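Local coordinates for uncharacterized protein HtdX (Mycobacterium tuberculosis, PDB 4OOB) that hydrates trans-2-enoyl-CoA thioesters and dehydrates (3R)-3-hydroxyacyl-CoAs in fatty acid metabolism, with a preference for C8 to C12 chains, at residues A[35-45]-A[73-83]; A[85-94]-A[105-113]. All coordinates share one frame; numbering follows the deposited sequence.

Contact 1. Residues A[35-45]-A[73-83]; sequences YGNQVPLTYPF and NHITQYRPIAV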
# COMPACT_ATOMS: atom_id res chain seq x y z
N TYR A 35 -6.59 -6.55 -15.43
CA TYR A 35 -5.55 -6.12 -16.33
C TYR A 35 -6.23 -5.55 -17.56
O TYR A 35 -7.03 -6.23 -18.18
CB TYR A 35 -4.63 -7.29 -16.73
CG TYR A 35 -3.55 -6.90 -17.74
CD1 TYR A 35 -2.75 -5.76 -17.52
CD2 TYR A 35 -3.33 -7.64 -18.93
CE1 TYR A 35 -1.78 -5.39 -18.42
CE2 TYR A 35 -2.36 -7.25 -19.85
CZ TYR A 35 -1.59 -6.12 -19.60
OH TYR A 35 -0.60 -5.68 -20.45
N GLY A 36 -5.86 -4.32 -17.91
CA GLY A 36 -6.36 -3.63 -19.09
C GLY A 36 -5.46 -2.50 -19.58
O GLY A 36 -4.24 -2.43 -19.26
N ASN A 37 -6.04 -1.61 -20.40
CA ASN A 37 -5.27 -0.46 -20.93
C ASN A 37 -4.77 0.48 -19.85
O ASN A 37 -3.68 1.03 -20.02
CB ASN A 37 -6.06 0.38 -21.98
CG ASN A 37 -6.49 -0.45 -23.17
OD1 ASN A 37 -5.79 -1.37 -23.65
ND2 ASN A 37 -7.69 -0.16 -23.65
N GLN A 38 -5.57 0.69 -18.78
CA GLN A 38 -5.14 1.53 -17.62
C GLN A 38 -4.51 0.68 -16.53
O GLN A 38 -5.05 -0.34 -16.14
CB GLN A 38 -6.26 2.25 -16.87
CG GLN A 38 -7.59 2.50 -17.51
CD GLN A 38 -7.58 3.76 -18.27
OE1 GLN A 38 -8.50 4.58 -18.18
NE2 GLN A 38 -6.54 3.94 -19.03
N VAL A 39 -3.41 1.15 -15.95
CA VAL A 39 -2.89 0.46 -14.77
C VAL A 39 -3.91 0.62 -13.66
O VAL A 39 -4.60 1.64 -13.58
CB VAL A 39 -1.53 1.01 -14.31
CG1 VAL A 39 -0.50 0.87 -15.44
CG2 VAL A 39 -1.64 2.45 -13.84
N PRO A 40 -4.01 -0.40 -12.80
CA PRO A 40 -4.80 -0.28 -11.59
C PRO A 40 -4.40 0.91 -10.71
O PRO A 40 -3.25 1.25 -10.62
CB PRO A 40 -4.48 -1.58 -10.84
CG PRO A 40 -3.97 -2.53 -11.89
CD PRO A 40 -3.23 -1.65 -12.84
N LEU A 41 -5.38 1.49 -10.05
CA LEU A 41 -5.19 2.71 -9.25
C LEU A 41 -3.99 2.65 -8.33
O LEU A 41 -3.28 3.62 -8.22
CB LEU A 41 -6.48 2.99 -8.46
CG LEU A 41 -6.46 4.13 -7.46
CD1 LEU A 41 -6.27 5.49 -8.12
CD2 LEU A 41 -7.74 4.11 -6.62
N THR A 42 -3.78 1.51 -7.66
CA THR A 42 -2.66 1.33 -6.70
C THR A 42 -1.29 0.91 -7.32
O THR A 42 -0.30 0.83 -6.62
CB THR A 42 -3.05 0.27 -5.62
OG1 THR A 42 -3.48 -0.95 -6.26
CG2 THR A 42 -4.16 0.80 -4.75
N TYR A 43 -1.27 0.62 -8.63
CA TYR A 43 -0.10 -0.00 -9.23
C TYR A 43 1.16 0.90 -9.20
O TYR A 43 2.27 0.40 -9.06
CB TYR A 43 -0.39 -0.50 -10.67
CG TYR A 43 0.89 -0.89 -11.37
CD1 TYR A 43 1.47 -2.11 -11.10
CD2 TYR A 43 1.54 -0.03 -12.25
CE1 TYR A 43 2.66 -2.46 -11.67
CE2 TYR A 43 2.73 -0.40 -12.84
CZ TYR A 43 3.29 -1.61 -12.52
OH TYR A 43 4.48 -2.06 -13.05
N PRO A 44 0.97 2.23 -9.33
CA PRO A 44 2.15 3.09 -9.33
C PRO A 44 2.86 3.11 -7.99
O PRO A 44 4.01 3.55 -7.94
CB PRO A 44 1.59 4.48 -9.70
CG PRO A 44 0.37 4.17 -10.47
CD PRO A 44 -0.22 2.95 -9.83
N PHE A 45 2.23 2.58 -6.95
CA PHE A 45 2.98 2.31 -5.74
C PHE A 45 4.11 1.33 -6.05
O PHE A 45 5.26 1.57 -5.69
CB PHE A 45 2.11 1.79 -4.57
CG PHE A 45 2.91 1.52 -3.32
CD1 PHE A 45 2.99 2.47 -2.30
CD2 PHE A 45 3.56 0.33 -3.14
CE1 PHE A 45 3.73 2.22 -1.14
CE2 PHE A 45 4.33 0.08 -2.00
CZ PHE A 45 4.39 1.01 -0.98
N ASN A 73 -1.75 5.55 3.59
CA ASN A 73 -1.50 5.79 2.19
C ASN A 73 -2.61 6.59 1.57
O ASN A 73 -3.78 6.20 1.68
CB ASN A 73 -1.38 4.48 1.43
CG ASN A 73 -0.44 4.61 0.25
OD1 ASN A 73 -0.85 4.65 -0.93
ND2 ASN A 73 0.82 4.71 0.55
N HIS A 74 -2.25 7.69 0.90
CA HIS A 74 -3.23 8.55 0.25
C HIS A 74 -2.82 8.72 -1.19
O HIS A 74 -1.71 9.23 -1.48
CB HIS A 74 -3.35 9.92 0.93
CG HIS A 74 -3.72 9.83 2.36
ND1 HIS A 74 -5.02 9.72 2.79
CD2 HIS A 74 -2.94 9.77 3.47
CE1 HIS A 74 -5.04 9.63 4.11
NE2 HIS A 74 -3.79 9.63 4.54
N ILE A 75 -3.68 8.24 -2.08
CA ILE A 75 -3.39 8.29 -3.52
C ILE A 75 -4.40 9.25 -4.09
O ILE A 75 -5.59 9.12 -3.82
CB ILE A 75 -3.54 6.91 -4.17
CG1 ILE A 75 -2.29 6.07 -3.88
CG2 ILE A 75 -3.78 7.01 -5.67
CD1 ILE A 75 -2.53 4.57 -4.06
N THR A 76 -3.93 10.22 -4.85
CA THR A 76 -4.85 11.05 -5.62
C THR A 76 -4.56 10.86 -7.11
O THR A 76 -3.52 11.29 -7.58
CB THR A 76 -4.74 12.54 -5.23
OG1 THR A 76 -4.99 12.67 -3.82
CG2 THR A 76 -5.75 13.37 -5.97
N GLN A 77 -5.48 10.20 -7.84
CA GLN A 77 -5.31 10.02 -9.27
C GLN A 77 -6.05 11.09 -10.04
O GLN A 77 -7.26 11.08 -10.02
CB GLN A 77 -5.82 8.62 -9.69
CG GLN A 77 -5.63 8.31 -11.17
CD GLN A 77 -5.95 6.86 -11.49
OE1 GLN A 77 -5.13 5.96 -11.33
NE2 GLN A 77 -7.15 6.65 -11.91
N TYR A 78 -5.33 11.97 -10.76
CA TYR A 78 -5.95 13.05 -11.57
C TYR A 78 -6.39 12.51 -12.90
O TYR A 78 -7.38 12.94 -13.45
CB TYR A 78 -4.99 14.25 -11.74
CG TYR A 78 -4.62 14.86 -10.40
CD1 TYR A 78 -5.50 15.71 -9.73
CD2 TYR A 78 -3.42 14.55 -9.78
CE1 TYR A 78 -5.20 16.26 -8.48
CE2 TYR A 78 -3.09 15.07 -8.53
CZ TYR A 78 -3.98 15.92 -7.87
OH TYR A 78 -3.66 16.41 -6.62
N ARG A 79 -5.61 11.59 -13.46
CA ARG A 79 -6.05 10.84 -14.60
C ARG A 79 -5.34 9.52 -14.66
O ARG A 79 -4.21 9.42 -14.25
CB ARG A 79 -5.83 11.63 -15.90
CG ARG A 79 -4.41 12.11 -16.17
CD ARG A 79 -4.01 11.97 -17.65
NE ARG A 79 -3.26 10.71 -17.86
CZ ARG A 79 -2.75 10.26 -19.00
NH1 ARG A 79 -2.88 10.93 -20.14
NH2 ARG A 79 -2.11 9.10 -19.01
N PRO A 80 -6.00 8.51 -15.22
CA PRO A 80 -5.45 7.18 -15.38
C PRO A 80 -4.17 7.16 -16.16
O PRO A 80 -3.98 7.92 -17.08
CB PRO A 80 -6.52 6.43 -16.20
CG PRO A 80 -7.78 7.19 -15.97
CD PRO A 80 -7.37 8.61 -15.74
N ILE A 81 -3.30 6.25 -15.79
CA ILE A 81 -2.03 6.08 -16.47
C ILE A 81 -2.14 4.84 -17.37
O ILE A 81 -2.56 3.77 -16.93
CB ILE A 81 -0.90 5.89 -15.45
CG1 ILE A 81 -0.70 7.18 -14.64
CG2 ILE A 81 0.40 5.50 -16.14
CD1 ILE A 81 0.14 6.97 -13.41
N ALA A 82 -1.78 5.02 -18.63
CA ALA A 82 -1.86 3.95 -19.58
C ALA A 82 -0.67 3.02 -19.37
O ALA A 82 0.41 3.41 -18.96
CB ALA A 82 -1.93 4.47 -21.02
N VAL A 83 -0.92 1.75 -19.59
CA VAL A 83 0.12 0.75 -19.66
C VAL A 83 1.19 1.20 -20.70
O VAL A 83 2.37 0.93 -20.54
CB VAL A 83 -0.59 -0.56 -20.00
CG1 VAL A 83 0.34 -1.60 -20.58
CG2 VAL A 83 -1.29 -1.08 -18.76
O HOH W 1 -4.21 4.53 -13.73
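Leu41 leans across the side chain of Gln77, and its CD1 does the touching. This methyl lies 3.4 Å from Gln77 OE1. Leu41 CG stands anti to the backbone N (chi1 174°), which brings the end of the side chain nearer to the strand than its base. CD1 also meets Ile75 CG2 at 3.8 Å. Ile75 CD1 points on to Thr42, and those two side chains stand nearly square to one another. Gln77 runs out extended, and its OE1 accepts a hydrogen bond from a water. The same water donates to Val39 O and accepts from Ile81 N, so it bridges both segments; Gln77 NE2 bonds to Asp210 O. The contact belongs to a hotdog fold, a sheet wrapped round a helix; here the loop leading into helix 43-57 lies against the end of strand 69-77 and the segment after it. Gln38 and Ala82 form a single backbone bridge. Val83 N donates to Asn37 O at 2.9 Å in an almost straight bond (176°), and Val39 N donates to Ile81 O at 2.9 Å. Beside this bridge Val39 CG2 packs obliquely on Ile81 CB. Pro44 and Ile81 run antiparallel past one another. On the exposed side the amide end of Gln38 lies alongside the Pro80 ring, with OE1 3.4 Å from Pro80 CB.

Contact 2. Residues A[85-94]-A[105-113]; sequences DAVGVRVRAE and VDLVTNVSV
Arg90 and Asn110 run alongside each other on one face of the strand pair, both side chains heading the same way. Arg90 leaves the backbone extended, then bends sharply at chi3 (-14°). The bend lays its guanidinium over Asn110, with one face on Asn110 CB and its plane 14° from that of the amide. NH2 of Arg90 is 3.7 Å from Asn110 CB. Asn110 OD1 is hydrogen-bonded to His120 ND1. Further along this face Glu94 reaches obliquely across Val108, with OE2 3.8 Å from Val108 CG2. The same OE2 forms a salt bridge with Arg92 NH1 at 2.8 Å, within one strand. The two strands form an antiparallel beta hairpin in the sheet of the hotdog fold. Backbone hydrogen bonds run both ways at Gly88-Ser112, Arg90-Asn110, Arg92-Val108 and Glu94-Asp106. The non-hydrogen-bonded pairs between them turn to the other face, where Val91, Leu107, Thr109 and Val111 touch helix 43-57. There Val91 CG2 comes 3.8 Å from its neighbour Thr109 OG1. Leu107 swings CD1 to within 3.8 Å of Ala93 CB. At the far end Val87 CG1 meets Val111 CG1 at 3.8 Å, and Asp85 is set nearly perpendicular to Val113.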
# COMPACT_ATOMS: atom_id res chain seq x y z
N ASP A 85 2.05 4.35 -21.38
CA ASP A 85 2.78 5.54 -20.93
C ASP A 85 4.17 5.22 -20.39
O ASP A 85 4.42 4.14 -19.87
CB ASP A 85 2.00 6.26 -19.84
CG ASP A 85 0.76 6.91 -20.34
OD1 ASP A 85 0.67 7.20 -21.54
OD2 ASP A 85 -0.13 7.17 -19.51
N ALA A 86 5.08 6.16 -20.56
CA ALA A 86 6.32 6.21 -19.77
C ALA A 86 6.06 7.33 -18.74
O ALA A 86 5.22 8.21 -19.02
CB ALA A 86 7.50 6.54 -20.67
N VAL A 87 6.70 7.30 -17.56
CA VAL A 87 6.36 8.28 -16.50
C VAL A 87 7.52 9.06 -15.89
O VAL A 87 8.61 8.54 -15.74
CB VAL A 87 5.56 7.64 -15.33
CG1 VAL A 87 4.22 7.16 -15.79
CG2 VAL A 87 6.32 6.54 -14.63
N GLY A 88 7.28 10.33 -15.56
CA GLY A 88 8.25 11.11 -14.78
C GLY A 88 7.96 10.80 -13.32
O GLY A 88 6.82 10.68 -12.93
N VAL A 89 8.99 10.64 -12.52
CA VAL A 89 8.81 10.35 -11.10
C VAL A 89 9.64 11.32 -10.27
O VAL A 89 10.82 11.51 -10.49
CB VAL A 89 9.24 8.89 -10.80
CG1 VAL A 89 9.06 8.55 -9.34
CG2 VAL A 89 8.45 7.93 -11.63
N ARG A 90 9.01 11.92 -9.29
CA ARG A 90 9.73 12.69 -8.29
C ARG A 90 9.23 12.26 -6.92
O ARG A 90 8.05 12.19 -6.72
CB ARG A 90 9.50 14.19 -8.47
CG ARG A 90 10.42 15.08 -7.61
CD ARG A 90 9.93 16.54 -7.57
NE ARG A 90 8.95 16.64 -8.63
CZ ARG A 90 7.67 17.01 -8.52
NH1 ARG A 90 7.17 17.51 -7.36
NH2 ARG A 90 6.91 16.91 -9.63
N VAL A 91 10.16 12.04 -5.99
CA VAL A 91 9.85 11.59 -4.62
C VAL A 91 10.47 12.50 -3.59
O VAL A 91 11.62 12.94 -3.75
CB VAL A 91 10.48 10.22 -4.31
CG1 VAL A 91 10.09 9.75 -2.91
CG2 VAL A 91 10.13 9.19 -5.37
N ARG A 92 9.78 12.77 -2.49
CA ARG A 92 10.46 13.36 -1.35
C ARG A 92 9.96 12.88 -0.00
O ARG A 92 8.83 12.38 0.12
CB ARG A 92 10.49 14.89 -1.45
CG ARG A 92 9.13 15.56 -1.37
CD ARG A 92 8.87 16.26 -0.04
NE ARG A 92 8.77 17.70 -0.24
CZ ARG A 92 8.83 18.65 0.69
NH1 ARG A 92 9.00 18.38 1.99
NH2 ARG A 92 8.72 19.91 0.29
N ALA A 93 10.86 13.02 0.97
CA ALA A 93 10.70 12.59 2.34
C ALA A 93 10.57 13.76 3.28
O ALA A 93 11.34 14.68 3.21
CB ALA A 93 11.90 11.76 2.77
N GLU A 94 9.65 13.71 4.22
CA GLU A 94 9.35 14.87 5.01
C GLU A 94 8.54 14.44 6.22
O GLU A 94 8.04 13.30 6.29
CB GLU A 94 8.56 15.88 4.14
CG GLU A 94 7.02 15.80 4.25
CD GLU A 94 6.22 16.48 3.10
OE1 GLU A 94 5.01 16.77 3.27
OE2 GLU A 94 6.78 16.68 2.01
N VAL A 105 7.62 8.80 8.90
CA VAL A 105 8.04 9.73 7.86
C VAL A 105 7.08 9.63 6.68
O VAL A 105 6.57 8.55 6.37
CB VAL A 105 9.45 9.41 7.38
CG1 VAL A 105 9.52 7.99 6.81
CG2 VAL A 105 9.87 10.43 6.34
N ASP A 106 6.87 10.75 6.00
CA ASP A 106 6.05 10.76 4.83
C ASP A 106 6.90 10.72 3.57
O ASP A 106 7.87 11.46 3.43
CB ASP A 106 5.21 12.02 4.78
CG ASP A 106 4.07 12.06 5.80
OD1 ASP A 106 3.67 11.04 6.44
OD2 ASP A 106 3.59 13.18 5.97
N LEU A 107 6.51 9.85 2.63
CA LEU A 107 7.19 9.71 1.32
C LEU A 107 6.22 10.13 0.25
O LEU A 107 5.19 9.52 0.09
CB LEU A 107 7.59 8.27 1.10
CG LEU A 107 8.92 7.76 1.68
CD1 LEU A 107 9.59 8.73 2.59
CD2 LEU A 107 8.77 6.41 2.37
N VAL A 108 6.52 11.25 -0.42
CA VAL A 108 5.53 11.96 -1.22
C VAL A 108 6.01 11.77 -2.65
O VAL A 108 7.15 12.13 -2.99
CB VAL A 108 5.46 13.43 -0.77
CG1 VAL A 108 4.51 14.26 -1.59
CG2 VAL A 108 5.08 13.52 0.72
N THR A 109 5.17 11.14 -3.47
CA THR A 109 5.54 10.80 -4.83
C THR A 109 4.58 11.46 -5.86
O THR A 109 3.33 11.42 -5.72
CB THR A 109 5.59 9.28 -5.02
OG1 THR A 109 6.59 8.75 -4.17
CG2 THR A 109 5.98 8.88 -6.40
N ASN A 110 5.21 12.05 -6.88
CA ASN A 110 4.55 12.67 -8.02
C ASN A 110 4.94 11.91 -9.29
O ASN A 110 6.14 11.87 -9.67
CB ASN A 110 4.96 14.15 -8.16
CG ASN A 110 4.20 15.06 -7.18
OD1 ASN A 110 3.10 15.50 -7.47
ND2 ASN A 110 4.79 15.32 -5.99
N VAL A 111 3.92 11.32 -9.93
CA VAL A 111 4.07 10.57 -11.16
C VAL A 111 3.44 11.34 -12.33
O VAL A 111 2.24 11.60 -12.35
CB VAL A 111 3.42 9.18 -11.01
CG1 VAL A 111 3.37 8.43 -12.35
CG2 VAL A 111 4.16 8.36 -9.97
N SER A 112 4.28 11.73 -13.29
CA SER A 112 3.85 12.58 -14.40
C SER A 112 3.85 11.84 -15.72
O SER A 112 4.65 10.92 -15.94
CB SER A 112 4.78 13.77 -14.54
OG SER A 112 4.59 14.60 -13.42
N VAL A 113 2.91 12.26 -16.55
CA VAL A 113 2.85 11.95 -17.98
C VAL A 113 2.80 13.29 -18.72
O VAL A 113 1.91 14.14 -18.47
CB VAL A 113 1.61 11.12 -18.32
CG1 VAL A 113 1.51 10.91 -19.84
CG2 VAL A 113 1.67 9.79 -17.58

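How the contacts relate
Contact 1 comes first along the chain, and the centres of the two contacts lie about 13 Å apart. Strands 69-77, 86-99 and 102-113 belong to one antiparallel sheet. Strand 116-128 lies between 69-77 and 102-113, so it separates the contacts within the sheet. Helix 43-57 begins in contact 1 and then runs against the face of contact 2 that carries Val91, Leu107, Thr109 and Val111. The contacts also meet directly. Arg79 NH2 makes a salt bridge with Asp85 OD2 at 2.8 Å, and that oxygen accepts a hydrogen bond from Ala82 N as well. Ile81 CD1 packs on Val111 CG1 at 3.7 Å. Together they tie the helix start and residues 78-83 to the hairpin.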